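Local coordinates for protein-tyrosine-phosphatase (Shewanella sp., PDB 2Z72) that hydrolyses phosphotyrosine as a cold-active protein tyrosine phosphatase, probably through a two-metal centre of the calcineurin-like phosphoesterase type, at residues V74-V79 with G107-T112. Sequence-based numbering, arbitrary orientation. Where two conformers were deposited one is given.
Sequences VALSDV and GHMVMT. With ZN (zinc ion), chain B.
The hydroxyl OG of S77 stands between two partners: it accepts a hydrogen bond from OG1 of T112 at 2.7 Å and donates one to OD2 of D78 at 2.6 Å. With OG anti to the backbone N of S77 (chi1 -161°), the hydroxyl reaches T112, just past the end of strand 108-111, and still meets the carboxylate, from above its plane rather than within it. OD2 is also held by the backbone N of H286, while the other oxygen, OD1 of D78, binds the zinc ion at 2.0 Å, a site completed by H80, D114 and two waters. An alanine in place of S77 would probably leave OG1 of T112 without its acceptor and the D78 carboxylate less firmly fixed in rotation. Behind this hydroxyl pair, strands 72-76 and 108-111 run parallel, joined by a ladder in which N of V74 bonds to O of H108, N of V110 to O of V74, and N of L76 to O of V110. A fourth bond, from N of T112 to O of L76 (3.0 Å), carries the pairing one residue past strand 108-111. On the face bearing V74, L76, M109 and M111, CG1 of V74 lies 3.8 Å from CB of M109. The M111 chain, extended to SD, bends at chi3 (-72°) and brings CE 4.0 Å from CG of L76 and 3.9 Å from CG2 of V79. Helices 83-92 and 122-138 cover this apolar layer, the former being the crossover helix of the beta-alpha-beta unit. The backbone ladder thus ends in a buried chain of hydrogen bonds, with S77 in the second shell of the metal and T112 behind it, which probably helps, with the H286 N bond, to hold the D78 carboxylate in its orientation toward zinc.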
ATOM      1  N   VAL A  74     -11.301   6.931   1.524  1.00  9.85           N
ATOM      2  CA  VAL A  74     -10.524   6.825   2.748  1.00 10.25           C
ATOM      3  C   VAL A  74      -9.082   6.540   2.388  1.00  9.60           C
ATOM      4  O   VAL A  74      -8.764   5.780   1.463  1.00 10.35           O
ATOM      5  CB  VAL A  74     -11.219   5.719   3.568  0.55 11.19           C
ATOM      6  CG1 VAL A  74     -11.117   4.333   2.926  0.55 12.31           C
ATOM      7  CG2 VAL A  74     -10.603   5.656   4.941  0.55 10.47           C
ATOM      8  N   ALA A  75      -8.148   7.157   3.122  1.00  9.38           N
ATOM      9  CA  ALA A  75      -6.734   6.973   2.859  1.00  9.33           C
ATOM     10  C   ALA A  75      -5.986   6.672   4.144  1.00  9.41           C
ATOM     11  O   ALA A  75      -6.311   7.207   5.217  1.00 10.31           O
ATOM     12  CB  ALA A  75      -6.152   8.222   2.203  1.00 10.08           C
ATOM     13  N   LEU A  76      -4.975   5.850   4.017  1.00  9.26           N
ATOM     14  CA  LEU A  76      -4.119   5.422   5.124  1.00  8.99           C
ATOM     15  C   LEU A  76      -2.860   4.838   4.534  1.00  9.17           C
ATOM     16  O   LEU A  76      -2.750   4.627   3.334  1.00  9.47           O
ATOM     17  CB  LEU A  76      -4.815   4.468   6.107  1.00  9.94           C
ATOM     18  CG  LEU A  76      -5.146   3.062   5.534  1.00 10.42           C
ATOM     19  CD1 LEU A  76      -5.618   2.160   6.669  1.00 13.50           C
ATOM     20  CD2 LEU A  76      -6.227   3.070   4.477  1.00 13.26           C
ATOM     21  N   SER A  77      -1.849   4.552   5.363  1.00  9.35           N
ATOM     22  CA  SER A  77      -0.539   4.210   4.813  1.00  9.22           C
ATOM     23  C   SER A  77       0.371   3.617   5.862  1.00  8.87           C
ATOM     24  O   SER A  77       0.139   3.701   7.053  1.00  9.38           O
ATOM     25  CB  SER A  77       0.115   5.515   4.362  1.00  9.68           C
ATOM     26  OG  SER A  77       1.173   5.283   3.450  1.00 10.33           O
ATOM     27  N   ASP A  78       1.446   3.002   5.393  1.00  8.69           N
ATOM     28  CA  ASP A  78       2.593   2.605   6.215  1.00  8.53           C
ATOM     29  C   ASP A  78       2.183   1.674   7.350  1.00  7.67           C
ATOM     30  O   ASP A  78       2.579   1.799   8.503  1.00  9.68           O
ATOM     31  CB  ASP A  78       3.328   3.845   6.746  1.00  8.89           C
ATOM     32  CG  ASP A  78       3.992   4.624   5.617  1.00  8.59           C
ATOM     33  OD1 ASP A  78       5.170   4.392   5.288  1.00  8.98           O
ATOM     34  OD2 ASP A  78       3.275   5.461   4.999  1.00  9.50           O
ATOM     35  N   VAL A  79       1.393   0.648   6.984  1.00  8.40           N
ATOM     36  CA  VAL A  79       1.023  -0.360   7.975  1.00  8.49           C
ATOM     37  C   VAL A  79       2.247  -1.142   8.481  1.00  7.92           C
ATOM     38  O   VAL A  79       2.253  -1.544   9.634  1.00  9.11           O
ATOM     39  CB  VAL A  79      -0.066  -1.259   7.359  1.00  8.34           C
ATOM     40  CG1 VAL A  79      -0.345  -2.482   8.198  1.00  9.70           C
ATOM     41  CG2 VAL A  79      -1.345  -0.476   7.099  1.00  9.15           C
ATOM     42  N   GLY A 107     -17.341   3.363  -2.024  1.00 11.31           N
ATOM     43  CA  GLY A 107     -16.188   4.172  -1.691  1.00 11.12           C
ATOM     44  C   GLY A 107     -14.903   3.604  -2.261  1.00  9.99           C
ATOM     45  O   GLY A 107     -14.819   2.418  -2.632  1.00 10.04           O
ATOM     46  N   HIS A 108     -13.860   4.458  -2.298  1.00  9.84           N
ATOM     47  CA  HIS A 108     -12.513   4.076  -2.643  1.00  9.37           C
ATOM     48  C   HIS A 108     -11.616   4.182  -1.438  1.00  9.43           C
ATOM     49  O   HIS A 108     -11.681   5.140  -0.692  1.00 11.48           O
ATOM     50  CB  HIS A 108     -11.949   4.923  -3.780  1.00  9.72           C
ATOM     51  CG  HIS A 108     -12.627   4.664  -5.090  1.00 10.14           C
ATOM     52  ND1 HIS A 108     -11.911   4.890  -6.258  1.00 10.99           N
ATOM     53  CD2 HIS A 108     -13.841   4.242  -5.429  1.00 10.16           C
ATOM     54  CE1 HIS A 108     -12.727   4.594  -7.279  1.00 11.26           C
ATOM     55  NE2 HIS A 108     -13.883   4.201  -6.823  1.00 10.42           N
ATOM     56  N   MET A 109     -10.745   3.177  -1.250  1.00  8.58           N
ATOM     57  CA  MET A 109      -9.683   3.237  -0.291  1.00  8.30           C
ATOM     58  C   MET A 109      -8.364   3.456  -1.017  1.00  8.11           C
ATOM     59  O   MET A 109      -8.115   2.759  -2.004  1.00  9.28           O
ATOM     60  CB  MET A 109      -9.587   1.890   0.488  1.00  8.50           C
ATOM     61  CG  MET A 109      -8.368   1.809   1.361  1.00  9.36           C
ATOM     62  SD  MET A 109      -8.237   0.255   2.284  1.00 10.63           S
ATOM     63  CE  MET A 109      -9.478   0.460   3.483  1.00 11.27           C
ATOM     64  N   VAL A 110      -7.524   4.357  -0.542  1.00  8.36           N
ATOM     65  CA  VAL A 110      -6.183   4.516  -1.064  1.00  7.80           C
ATOM     66  C   VAL A 110      -5.230   4.156   0.086  1.00  8.14           C
ATOM     67  O   VAL A 110      -5.185   4.858   1.089  1.00  9.85           O
ATOM     68  CB  VAL A 110      -5.861   5.916  -1.572  1.00  8.15           C
ATOM     69  CG1 VAL A 110      -4.523   5.911  -2.262  1.00  9.32           C
ATOM     70  CG2 VAL A 110      -6.957   6.411  -2.536  1.00  9.34           C
ATOM     71  N   MET A 111      -4.517   3.064  -0.079  1.00  7.90           N
ATOM     72  CA  MET A 111      -3.446   2.720   0.870  1.00  7.74           C
ATOM     73  C   MET A 111      -2.138   3.071   0.195  1.00  7.69           C
ATOM     74  O   MET A 111      -1.719   2.410  -0.750  1.00  7.98           O
ATOM     75  CB  MET A 111      -3.520   1.219   1.235  1.00  8.35           C
ATOM     76  CG  MET A 111      -2.345   0.836   2.153  1.00  8.52           C
ATOM     77  SD  MET A 111      -2.523  -0.789   2.918  1.00  9.23           S
ATOM     78  CE  MET A 111      -3.813  -0.477   4.107  1.00  9.63           C
ATOM     79  N   THR A 112      -1.527   4.158   0.637  1.00  8.48           N
ATOM     80  CA  THR A 112      -0.396   4.758  -0.083  1.00  8.56           C
ATOM     81  C   THR A 112       0.942   4.107   0.237  1.00  8.21           C
ATOM     82  O   THR A 112       1.933   4.823   0.462  1.00 10.39           O
ATOM     83  CB  THR A 112      -0.331   6.275   0.152  1.00  9.57           C
ATOM     84  OG1 THR A 112      -0.250   6.563   1.522  1.00  9.87           O
ATOM     85  CG2 THR A 112      -1.620   6.970  -0.350  1.00 10.23           C
TER
HETATM   86 ZN    ZN B 401       6.893   3.561   5.825  1.00  9.88          ZN
HETATM   87  O   HOH W   1       6.798   4.570   7.685  1.00 11.30           O
HETATM   88  O   HOH W   2       8.279   4.732   5.045  1.00 11.73           O